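Local structure of uroporphyrin-III C-methyltransferase (Thermus thermophilus, 1VE2) at residues 10-15 and 113-118; 30-35 and 80-85; 38-43 and 188-193; 88-93 and 109-114. The protein probably transfers methyl groups from S-adenosyl-L-methionine to uroporphyrinogen III, an early branch step of tetrapyrrole biosynthesis. All coordinates share one frame; numbering follows the deposited sequence.

Contact 1 (10-15 and 113-118)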
loop_
_atom_site.group_PDB
_atom_site.type_symbol
_atom_site.label_atom_id
_atom_site.label_comp_id
_atom_site.label_asym_id
_atom_site.label_seq_id
_atom_site.Cartn_x
_atom_site.Cartn_y
_atom_site.Cartn_z
ATOM N N ALA A 10 -2.940 10.886 3.159
ATOM C CA ALA A 10 -3.769 11.595 2.189
ATOM C C ALA A 10 -3.911 10.830 0.876
ATOM O O ALA A 10 -4.616 11.272 -0.028
ATOM C CB ALA A 10 -3.176 12.985 1.908
ATOM N N GLY A 11 -3.255 9.681 0.769
ATOM C CA GLY A 11 -3.338 8.934 -0.471
ATOM C C GLY A 11 -2.347 9.544 -1.448
ATOM O O GLY A 11 -1.692 10.528 -1.120
ATOM N N PHE A 12 -2.249 8.982 -2.646
ATOM C CA PHE A 12 -1.296 9.460 -3.650
ATOM C C PHE A 12 -1.793 10.615 -4.526
ATOM O O PHE A 12 -0.993 11.285 -5.190
ATOM C CB PHE A 12 -0.901 8.289 -4.557
ATOM C CG PHE A 12 -2.003 7.844 -5.477
ATOM C CD1 PHE A 12 -2.213 8.480 -6.697
ATOM C CD2 PHE A 12 -2.886 6.844 -5.089
ATOM C CE1 PHE A 12 -3.287 8.128 -7.513
ATOM C CE2 PHE A 12 -3.958 6.491 -5.900
ATOM C CZ PHE A 12 -4.161 7.137 -7.115
ATOM N N GLY A 13 -3.103 10.846 -4.542
ATOM C CA GLY A 13 -3.632 11.907 -5.381
ATOM C C GLY A 13 -4.875 12.624 -4.888
ATOM O O GLY A 13 -4.887 13.188 -3.799
ATOM N N GLY A 14 -5.918 12.606 -5.714
ATOM C CA GLY A 14 -7.164 13.272 -5.379
ATOM C C GLY A 14 -7.864 12.740 -4.147
ATOM O O GLY A 14 -7.560 11.637 -3.679
ATOM N N PRO A 15 -8.837 13.497 -3.610
ATOM C CA PRO A 15 -9.577 13.084 -2.415
ATOM C C PRO A 15 -10.428 11.832 -2.571
ATOM O O PRO A 15 -10.849 11.244 -1.575
ATOM C CB PRO A 15 -10.406 14.321 -2.074
ATOM C CG PRO A 15 -10.665 14.935 -3.407
ATOM C CD PRO A 15 -9.330 14.793 -4.117
ATOM N N PRO A 113 -4.392 4.842 7.869
ATOM C CA PRO A 113 -3.786 4.364 6.620
ATOM C C PRO A 113 -4.258 5.109 5.383
ATOM O O PRO A 113 -5.387 5.596 5.339
ATOM C CB PRO A 113 -4.211 2.896 6.566
ATOM C CG PRO A 113 -4.329 2.513 7.992
ATOM C CD PRO A 113 -4.997 3.722 8.615
ATOM N N GLY A 114 -3.391 5.174 4.377
ATOM C CA GLY A 114 -3.741 5.813 3.125
ATOM C C GLY A 114 -3.220 4.977 1.967
ATOM O O GLY A 114 -2.330 4.155 2.151
ATOM N N VAL A 115 -3.799 5.145 0.783
ATOM C CA VAL A 115 -3.330 4.421 -0.399
ATOM C C VAL A 115 -1.927 4.984 -0.668
ATOM O O VAL A 115 -1.763 6.191 -0.834
ATOM C CB VAL A 115 -4.272 4.695 -1.606
ATOM C CG1 VAL A 115 -3.670 4.154 -2.877
ATOM C CG2 VAL A 115 -5.639 4.025 -1.352
ATOM N N THR A 116 -0.922 4.114 -0.704
ATOM C CA THR A 116 0.465 4.552 -0.881
ATOM C C THR A 116 0.828 5.238 -2.184
ATOM O O THR A 116 0.215 5.005 -3.231
ATOM C CB THR A 116 1.450 3.387 -0.679
ATOM O OG1 THR A 116 1.219 2.387 -1.683
ATOM C CG2 THR A 116 1.269 2.787 0.703
ATOM N N SER A 117 1.852 6.084 -2.080
ATOM C CA SER A 117 2.392 6.876 -3.183
ATOM C C SER A 117 2.984 6.008 -4.272
ATOM O O SER A 117 3.065 6.430 -5.423
ATOM C CB SER A 117 3.488 7.820 -2.669
ATOM O OG SER A 117 2.995 8.729 -1.696
ATOM N N ALA A 118 3.417 4.806 -3.899
ATOM C CA ALA A 118 4.008 3.879 -4.850
ATOM C C ALA A 118 2.938 2.912 -5.334
ATOM O O ALA A 118 2.255 3.178 -6.322
ATOM C CB ALA A 118 5.161 3.113 -4.194
#
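G11 lets its backbone lie flush against the other segment: its CA comes 3.2 Å from V115 O in a CA-H...O contact with an angle of 146° at the hydrogen. Glycine suits the place because, at a phi of 82°, any side chain would collide with the carbonyl oxygen of A10. Together with A10 it also faces G87, forming a classic beta bulge. F12 follows, its N 3.4 Å from V115 O but too badly angled to bond; the side chain of F12 carries much of the rest. F12 CB sits 3.7 Å from T116 O and 3.8 Å from S117 CA. With CG lodged between the backbone N and the carbonyl carbon (chi1 71°), the ring stands beside V115 and points the same way. V115 CG1 meets the ring at its edge, in plane, 3.6 Å from F12 CD2. A121 and A124 of helix 119-124 also touch the ring, their small methyls suiting a bulky neighbour, while V115 packs on T19 of the second subunit. Two loops leaving the carboxyl ends of adjacent parallel strands, 4-9 and 109-112, thus lie together; the first is the glycine-rich loop after the opening strand, as in other tetrapyrrole methylases.

Contact 2 (30-35 and 80-85)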
loop_
_atom_site.group_PDB
_atom_site.type_symbol
_atom_site.label_atom_id
_atom_site.label_comp_id
_atom_site.label_asym_id
_atom_site.label_seq_id
_atom_site.Cartn_x
_atom_site.Cartn_y
_atom_site.Cartn_z
ATOM N N GLU A 30 -9.028 19.978 14.625
ATOM C CA GLU A 30 -9.010 21.427 14.841
ATOM C C GLU A 30 -7.848 22.098 14.137
ATOM O O GLU A 30 -7.943 23.248 13.717
ATOM C CB GLU A 30 -8.920 21.731 16.334
ATOM C CG GLU A 30 -10.072 21.183 17.145
ATOM C CD GLU A 30 -9.813 21.270 18.634
ATOM O OE1 GLU A 30 -9.515 22.383 19.118
ATOM O OE2 GLU A 30 -9.903 20.230 19.322
ATOM N N VAL A 31 -6.738 21.375 14.031
ATOM C CA VAL A 31 -5.540 21.880 13.378
ATOM C C VAL A 31 -4.941 20.734 12.568
ATOM O O VAL A 31 -4.925 19.591 13.023
ATOM C CB VAL A 31 -4.502 22.374 14.418
ATOM C CG1 VAL A 31 -3.254 22.888 13.710
ATOM C CG2 VAL A 31 -5.110 23.476 15.282
ATOM N N VAL A 32 -4.457 21.046 11.373
ATOM C CA VAL A 32 -3.875 20.033 10.499
ATOM C C VAL A 32 -2.519 20.473 9.963
ATOM O O VAL A 32 -2.433 21.446 9.207
ATOM C CB VAL A 32 -4.801 19.747 9.297
ATOM C CG1 VAL A 32 -4.223 18.629 8.431
ATOM C CG2 VAL A 32 -6.191 19.381 9.788
ATOM N N LEU A 33 -1.461 19.770 10.370
ATOM C CA LEU A 33 -0.113 20.076 9.897
ATOM C C LEU A 33 0.070 19.195 8.667
ATOM O O LEU A 33 0.320 17.993 8.781
ATOM C CB LEU A 33 0.938 19.721 10.957
ATOM C CG LEU A 33 0.794 20.203 12.407
ATOM C CD1 LEU A 33 2.198 20.413 12.977
ATOM C CD2 LEU A 33 0.014 21.493 12.497
ATOM N N HIS A 34 -0.040 19.799 7.491
ATOM C CA HIS A 34 0.034 19.057 6.238
ATOM C C HIS A 34 1.251 19.319 5.363
ATOM O O HIS A 34 1.750 20.442 5.291
ATOM C CB HIS A 34 -1.224 19.350 5.416
ATOM C CG HIS A 34 -1.277 20.745 4.870
ATOM N ND1 HIS A 34 -0.598 21.123 3.732
ATOM C CD2 HIS A 34 -1.906 21.858 5.318
ATOM C CE1 HIS A 34 -0.805 22.408 3.502
ATOM N NE2 HIS A 34 -1.595 22.879 4.449
ATOM N N ASP A 35 1.705 18.268 4.683
ATOM C CA ASP A 35 2.833 18.374 3.764
ATOM C C ASP A 35 2.471 19.392 2.688
ATOM O O ASP A 35 1.311 19.493 2.288
ATOM C CB ASP A 35 3.100 17.028 3.091
ATOM C CG ASP A 35 3.789 16.043 4.001
ATOM O OD1 ASP A 35 3.871 14.860 3.617
ATOM O OD2 ASP A 35 4.256 16.446 5.082
ATOM N N VAL A 80 -7.592 18.340 19.337
ATOM C CA VAL A 80 -7.594 17.152 18.486
ATOM C C VAL A 80 -6.931 17.644 17.216
ATOM O O VAL A 80 -7.448 18.533 16.550
ATOM C CB VAL A 80 -9.017 16.687 18.135
ATOM C CG1 VAL A 80 -8.960 15.603 17.058
ATOM C CG2 VAL A 80 -9.708 16.161 19.382
ATOM N N VAL A 81 -5.783 17.077 16.873
ATOM C CA VAL A 81 -5.080 17.538 15.697
ATOM C C VAL A 81 -4.670 16.410 14.769
ATOM O O VAL A 81 -4.719 15.233 15.134
ATOM C CB VAL A 81 -3.844 18.356 16.111
ATOM C CG1 VAL A 81 -4.292 19.573 16.922
ATOM C CG2 VAL A 81 -2.908 17.503 16.939
ATOM N N ALA A 82 -4.278 16.780 13.560
ATOM C CA ALA A 82 -3.874 15.789 12.579
ATOM C C ALA A 82 -2.618 16.188 11.836
ATOM O O ALA A 82 -2.378 17.367 11.575
ATOM C CB ALA A 82 -5.003 15.551 11.575
ATOM N N ARG A 83 -1.820 15.178 11.523
ATOM C CA ARG A 83 -0.605 15.333 10.741
ATOM C C ARG A 83 -1.066 14.695 9.424
ATOM O O ARG A 83 -1.380 13.504 9.391
ATOM C CB ARG A 83 0.532 14.517 11.366
ATOM C CG ARG A 83 1.805 14.436 10.536
ATOM C CD ARG A 83 2.612 15.723 10.562
ATOM N NE ARG A 83 3.805 15.594 9.736
ATOM C CZ ARG A 83 3.887 15.955 8.460
ATOM N NH1 ARG A 83 2.840 16.489 7.842
ATOM N NH2 ARG A 83 5.015 15.751 7.787
ATOM N N LEU A 84 -1.135 15.484 8.356
ATOM C CA LEU A 84 -1.597 14.981 7.058
ATOM C C LEU A 84 -0.405 14.800 6.131
ATOM O O LEU A 84 0.316 15.756 5.832
ATOM C CB LEU A 84 -2.611 15.954 6.448
ATOM C CG LEU A 84 -3.294 15.540 5.133
ATOM C CD1 LEU A 84 -4.109 14.241 5.323
ATOM C CD2 LEU A 84 -4.215 16.676 4.689
ATOM N N LYS A 85 -0.212 13.566 5.678
ATOM C CA LYS A 85 0.932 13.213 4.850
ATOM C C LYS A 85 0.576 12.499 3.548
ATOM O O LYS A 85 -0.362 11.709 3.492
ATOM C CB LYS A 85 1.858 12.312 5.674
ATOM C CG LYS A 85 1.643 12.475 7.180
ATOM C CD LYS A 85 2.442 11.478 8.010
ATOM C CE LYS A 85 3.938 11.718 7.888
ATOM N NZ LYS A 85 4.691 10.815 8.786
#
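Strands 31-34 and 80-85 are parallel neighbours within a five-stranded parallel sheet, V32 pairing with A82, L33 with R83 and H34 with L84. Their segment axes come within 4.6 Å and diverge by 24°, the twist usual in such sheets. The backbone bonds run in sequence: A82 N to V31 O (2.9 Å), L33 N to A82 O (2.8 Å), L84 N to L33 O and D35 N to L84 O. At the start E30 N gives to V80 O, and V80 N returns a bond to E30 OE2 (3.0 Å) from above the carboxylate plane, while E30 OE1 is held in a salt bridge by R79. At the other end R83 bends at chi2 (75°), bringing its guanidinium round to the neighbouring strand. NH1 and NH2 both grip D35 OD2 in a salt bridge, NH2 at 2.9 Å on the syn lone pair and NH1 from above the carboxylate plane. NH1 also gives to L33 O (3.1 Å), on the face of that carbonyl opposite L84 N. K85 CE lies against one face of the guanidinium, and E98 makes a second salt bridge to R83 NE. A leucine in place of R83 would probably leave D35 OD2 without both donors, L33 O without its side-chain donor, and E98 without this arginine. On the other side of the sheet V32 CG1 meets L84 CB at 3.7 Å, branched apolar side chains apt for a buried sheet. Strands 49-52 and 4-9 flank the pair, and helix 64-76 covers V31, L33, V81 and R83.

Contact 3 (38-43 and 188-193)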
loop_
_atom_site.group_PDB
_atom_site.type_symbol
_atom_site.label_atom_id
_atom_site.label_comp_id
_atom_site.label_asym_id
_atom_site.label_seq_id
_atom_site.Cartn_x
_atom_site.Cartn_y
_atom_site.Cartn_z
ATOM N N VAL A 38 0.504 18.223 -0.619
ATOM C CA VAL A 38 -0.754 17.484 -0.503
ATOM C C VAL A 38 -1.773 18.049 -1.491
ATOM O O VAL A 38 -1.953 19.264 -1.582
ATOM C CB VAL A 38 -1.319 17.540 0.937
ATOM C CG1 VAL A 38 -2.760 17.042 0.958
ATOM C CG2 VAL A 38 -0.468 16.669 1.856
ATOM N N HIS A 39 -2.425 17.155 -2.230
ATOM C CA HIS A 39 -3.416 17.526 -3.237
ATOM C C HIS A 39 -4.425 18.552 -2.725
ATOM O O HIS A 39 -4.963 18.417 -1.624
ATOM C CB HIS A 39 -4.146 16.270 -3.725
ATOM C CG HIS A 39 -4.939 16.469 -4.980
ATOM N ND1 HIS A 39 -6.123 17.177 -5.014
ATOM C CD2 HIS A 39 -4.725 16.033 -6.245
ATOM C CE1 HIS A 39 -6.606 17.163 -6.244
ATOM N NE2 HIS A 39 -5.778 16.476 -7.010
ATOM N N PRO A 40 -4.686 19.601 -3.524
ATOM C CA PRO A 40 -5.627 20.673 -3.179
ATOM C C PRO A 40 -7.009 20.164 -2.782
ATOM O O PRO A 40 -7.621 20.685 -1.851
ATOM C CB PRO A 40 -5.674 21.518 -4.451
ATOM C CG PRO A 40 -4.297 21.344 -5.023
ATOM C CD PRO A 40 -4.055 19.859 -4.832
ATOM N N GLY A 41 -7.490 19.147 -3.495
ATOM C CA GLY A 41 -8.799 18.582 -3.211
ATOM C C GLY A 41 -8.879 17.951 -1.837
ATOM O O GLY A 41 -9.944 17.923 -1.215
ATOM N N VAL A 42 -7.757 17.415 -1.365
ATOM C CA VAL A 42 -7.722 16.813 -0.041
ATOM C C VAL A 42 -7.704 17.916 1.013
ATOM O O VAL A 42 -8.461 17.870 1.983
ATOM C CB VAL A 42 -6.481 15.896 0.139
ATOM C CG1 VAL A 42 -6.427 15.364 1.556
ATOM C CG2 VAL A 42 -6.541 14.735 -0.854
ATOM N N LEU A 43 -6.848 18.918 0.828
ATOM C CA LEU A 43 -6.781 20.009 1.801
ATOM C C LEU A 43 -8.150 20.692 1.940
ATOM O O LEU A 43 -8.575 21.037 3.038
ATOM C CB LEU A 43 -5.723 21.046 1.383
ATOM C CG LEU A 43 -4.266 20.561 1.353
ATOM C CD1 LEU A 43 -3.352 21.687 0.868
ATOM C CD2 LEU A 43 -3.847 20.099 2.752
ATOM N N VAL A 188 1.220 10.986 -10.874
ATOM C CA VAL A 188 0.080 10.109 -11.121
ATOM C C VAL A 188 -1.116 10.599 -10.316
ATOM O O VAL A 188 -0.999 10.866 -9.122
ATOM C CB VAL A 188 0.382 8.651 -10.715
ATOM C CG1 VAL A 188 -0.846 7.775 -10.976
ATOM C CG2 VAL A 188 1.584 8.139 -11.490
ATOM N N GLY A 189 -2.261 10.723 -10.983
ATOM C CA GLY A 189 -3.469 11.175 -10.317
ATOM C C GLY A 189 -3.570 12.687 -10.211
ATOM O O GLY A 189 -4.578 13.207 -9.738
ATOM N N TRP A 190 -2.530 13.386 -10.656
ATOM C CA TRP A 190 -2.488 14.850 -10.606
ATOM C C TRP A 190 -2.437 15.455 -12.006
ATOM O O TRP A 190 -2.094 14.778 -12.975
ATOM C CB TRP A 190 -1.229 15.326 -9.877
ATOM C CG TRP A 190 -1.163 15.040 -8.416
ATOM C CD1 TRP A 190 -1.282 13.824 -7.806
ATOM C CD2 TRP A 190 -0.912 15.991 -7.377
ATOM N NE1 TRP A 190 -1.117 13.959 -6.444
ATOM C CE2 TRP A 190 -0.888 15.280 -6.156
ATOM C CE3 TRP A 190 -0.702 17.378 -7.360
ATOM C CZ2 TRP A 190 -0.663 15.909 -4.929
ATOM C CZ3 TRP A 190 -0.479 18.005 -6.141
ATOM C CH2 TRP A 190 -0.460 17.268 -4.940
ATOM N N PRO A 191 -2.783 16.748 -12.128
ATOM C CA PRO A 191 -2.728 17.378 -13.451
ATOM C C PRO A 191 -1.251 17.326 -13.854
ATOM O O PRO A 191 -0.379 17.549 -13.015
ATOM C CB PRO A 191 -3.187 18.808 -13.174
ATOM C CG PRO A 191 -4.118 18.649 -12.009
ATOM C CD PRO A 191 -3.394 17.648 -11.134
ATOM N N GLY A 192 -0.963 17.022 -15.113
ATOM C CA GLY A 192 0.429 16.955 -15.532
ATOM C C GLY A 192 1.025 15.565 -15.371
ATOM O O GLY A 192 2.245 15.382 -15.405
ATOM N N GLU A 193 0.152 14.583 -15.184
ATOM C CA GLU A 193 0.562 13.196 -15.038
ATOM C C GLU A 193 1.314 12.762 -16.290
ATOM O O GLU A 193 0.857 12.996 -17.410
ATOM C CB GLU A 193 -0.670 12.315 -14.852
ATOM C CG GLU A 193 -0.392 10.831 -14.920
ATOM C CD GLU A 193 -1.656 10.015 -14.815
ATOM O OE1 GLU A 193 -2.321 10.079 -13.760
ATOM O OE2 GLU A 193 -1.988 9.315 -15.792
HETATM O O HOH W 1 -5.834 15.519 -9.682
#
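H39 turns the edge of its imidazole to the face of the W190 indole, and its side chain can be followed atom by atom. The backbone leads in, with H39 N 3.3 Å from W190 CH2. CB then rests 3.7 Å from W190 CZ2. Since CG is anti to the backbone N (chi1 -166°), the imidazole carries on across the indole, and CD2 stands 3.9 Å above its centre. The result is an edge-to-face stack with H39 as the edge: its centroid lies 5.0 Å from that of the six-membered ring, and the planes meet at 67°. On the other flank ND1 accepts from G41 N (2.8 Å) close to the ring plane, capping helix 40-43 and fixing the rotation of the imidazole. At the tip NE2 binds a water (2.8 Å) that donates to G189 O. P40 CD adds a looser touch at W190 CZ3. The indole is itself anchored by NE1, bonded to F12 O. A serine in place of W190 would probably strip H39 of its aromatic platform and leave F12 O without this donor. G189 and G192 tolerate their positive phi as glycines, the latter inside the type II turn from W190 to E193. Here a histidine N-cap is packed edge-to-face against a tryptophan from the hairpin loop between strands 181-186 and 194-199, joining the parallel-sheet and mixed-sheet halves of the methylase fold.

Contact 4 (88-93 and 109-114)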
loop_
_atom_site.group_PDB
_atom_site.type_symbol
_atom_site.label_atom_id
_atom_site.label_comp_id
_atom_site.label_asym_id
_atom_site.label_seq_id
_atom_site.Cartn_x
_atom_site.Cartn_y
_atom_site.Cartn_z
ATOM N N ASP A 88 0.730 6.918 2.547
ATOM C CA ASP A 88 0.413 6.333 3.848
ATOM C C ASP A 88 1.344 7.041 4.842
ATOM O O ASP A 88 2.520 7.262 4.551
ATOM C CB ASP A 88 0.678 4.835 3.826
ATOM C CG ASP A 88 0.334 4.173 5.131
ATOM O OD1 ASP A 88 1.154 4.243 6.069
ATOM O OD2 ASP A 88 -0.764 3.591 5.217
ATOM N N PRO A 89 0.836 7.393 6.028
ATOM C CA PRO A 89 1.656 8.091 7.019
ATOM C C PRO A 89 2.856 7.359 7.603
ATOM O O PRO A 89 3.734 7.991 8.190
ATOM C CB PRO A 89 0.639 8.470 8.093
ATOM C CG PRO A 89 -0.273 7.297 8.093
ATOM C CD PRO A 89 -0.463 6.996 6.609
ATOM N N MET A 90 2.898 6.042 7.449
ATOM C CA MET A 90 4.000 5.259 7.998
ATOM C C MET A 90 5.043 4.822 6.969
ATOM O O MET A 90 6.092 4.302 7.337
ATOM C CB MET A 90 3.437 4.029 8.712
ATOM C CG MET A 90 2.381 4.386 9.776
ATOM S SD MET A 90 3.063 5.385 11.144
ATOM C CE MET A 90 3.935 4.154 11.924
ATOM N N VAL A 91 4.775 5.040 5.688
ATOM C CA VAL A 91 5.729 4.631 4.659
ATOM C C VAL A 91 6.715 5.762 4.375
ATOM O O VAL A 91 6.384 6.738 3.700
ATOM C CB VAL A 91 4.993 4.222 3.380
ATOM C CG1 VAL A 91 5.984 3.720 2.337
ATOM C CG2 VAL A 91 4.000 3.137 3.712
ATOM N N PHE A 92 7.930 5.608 4.894
ATOM C CA PHE A 92 8.964 6.628 4.770
ATOM C C PHE A 92 8.356 7.907 5.388
ATOM O O PHE A 92 7.364 7.826 6.113
ATOM C CB PHE A 92 9.352 6.798 3.290
ATOM C CG PHE A 92 10.009 5.571 2.689
ATOM C CD1 PHE A 92 11.262 5.143 3.133
ATOM C CD2 PHE A 92 9.361 4.817 1.717
ATOM C CE1 PHE A 92 11.854 3.983 2.622
ATOM C CE2 PHE A 92 9.939 3.652 1.196
ATOM C CZ PHE A 92 11.191 3.232 1.651
ATOM N N GLY A 93 8.946 9.073 5.151
ATOM C CA GLY A 93 8.381 10.302 5.711
ATOM C C GLY A 93 8.331 10.468 7.232
ATOM O O GLY A 93 7.471 11.184 7.757
ATOM N N PHE A 109 -2.810 8.836 20.382
ATOM C CA PHE A 109 -2.728 9.000 18.932
ATOM C C PHE A 109 -3.253 7.784 18.185
ATOM O O PHE A 109 -3.317 6.682 18.734
ATOM C CB PHE A 109 -1.278 9.283 18.505
ATOM C CG PHE A 109 -0.385 8.076 18.539
ATOM C CD1 PHE A 109 -0.213 7.289 17.398
ATOM C CD2 PHE A 109 0.262 7.705 19.714
ATOM C CE1 PHE A 109 0.596 6.142 17.431
ATOM C CE2 PHE A 109 1.072 6.561 19.757
ATOM C CZ PHE A 109 1.235 5.780 18.608
ATOM N N GLU A 110 -3.647 8.001 16.935
ATOM C CA GLU A 110 -4.131 6.936 16.070
ATOM C C GLU A 110 -3.537 7.180 14.698
ATOM O O GLU A 110 -3.313 8.330 14.308
ATOM C CB GLU A 110 -5.657 6.943 15.948
ATOM C CG GLU A 110 -6.395 6.610 17.215
ATOM C CD GLU A 110 -7.887 6.411 16.988
ATOM O OE1 GLU A 110 -8.635 6.411 17.987
ATOM O OE2 GLU A 110 -8.308 6.248 15.821
ATOM N N VAL A 111 -3.286 6.101 13.968
ATOM C CA VAL A 111 -2.731 6.221 12.626
ATOM C C VAL A 111 -3.818 5.793 11.645
ATOM O O VAL A 111 -4.446 4.743 11.814
ATOM C CB VAL A 111 -1.471 5.339 12.465
ATOM C CG1 VAL A 111 -0.916 5.459 11.046
ATOM C CG2 VAL A 111 -0.418 5.772 13.496
ATOM N N VAL A 112 -4.042 6.630 10.640
ATOM C CA VAL A 112 -5.062 6.405 9.626
ATOM C C VAL A 112 -4.379 6.115 8.298
ATOM O O VAL A 112 -3.826 7.019 7.665
ATOM C CB VAL A 112 -5.948 7.648 9.490
ATOM C CG1 VAL A 112 -7.035 7.422 8.442
ATOM C CG2 VAL A 112 -6.557 7.983 10.841
ATOM N N PRO A 113 -4.392 4.842 7.869
ATOM C CA PRO A 113 -3.786 4.364 6.620
ATOM C C PRO A 113 -4.258 5.109 5.383
ATOM O O PRO A 113 -5.387 5.596 5.339
ATOM C CB PRO A 113 -4.211 2.896 6.566
ATOM C CG PRO A 113 -4.329 2.513 7.992
ATOM C CD PRO A 113 -4.997 3.722 8.615
ATOM N N GLY A 114 -3.391 5.174 4.377
ATOM C CA GLY A 114 -3.741 5.813 3.125
ATOM C C GLY A 114 -3.220 4.977 1.967
ATOM O O GLY A 114 -2.330 4.155 2.151
HETATM O O HOH W 2 -1.718 1.926 3.356
#
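One buried carboxylate, that of D88, joins G114 N of the other segment to M90 N of its own turn. OD2 reaches across to G114 N at 3.2 Å, met from above the carboxylate plane, the bond fairly straight (163°). OD1 turns back to M90 N (2.9 Å), making an Asx turn within the type I turn from D88 to V91. The extended first torsion, with CG opposite the backbone N (chi1 -178°), carries the carboxylate to this bridging place. OD2 and G114 O, both acceptors, are reconciled by a water that donates to each, at 2.7 Å from D88 OD2 and 2.6 Å from G114 O. Beyond the carboxylate, the loop meets strand 109-112 through apolar groups. P89 CG presses on V111 CG1 at 3.5 Å, and P89 CD lies equally near V112 O. M90 CG comes against the same V111 methyl at 3.7 Å, its flexible chain bent at chi2 and chi3 to follow the surface; the rigid proline suits the turn. S123 of the second subunit also bonds D88 OD1. This chemistry implies that the aspartate orders its own turn, holds the neighbouring loop and meets the dimer partner, while its burial is paid for by donors at both oxygens.

How the contacts relate
From the N terminus, residues 10-15 open the long loop that contact 1 closes at 113-118. Within it, contact 2 joins 30-35 to 80-85, drawing together two strands of the parallel sheet. Residues 38-43 begin contact 3 inside both of these loops, but their partner at 188-193 comes much later, so contact 3 crosses contacts 1 and 2 and ties the parallel-sheet half to the mixed-sheet half. Contact 4 starts after contact 2 has closed and ends at 109-114, sharing P113 and G114 with contact 1; it lies wholly within the span of contact 3. Contacts 1 and 4 also meet the second subunit, linking the strand-end loops to the dimer.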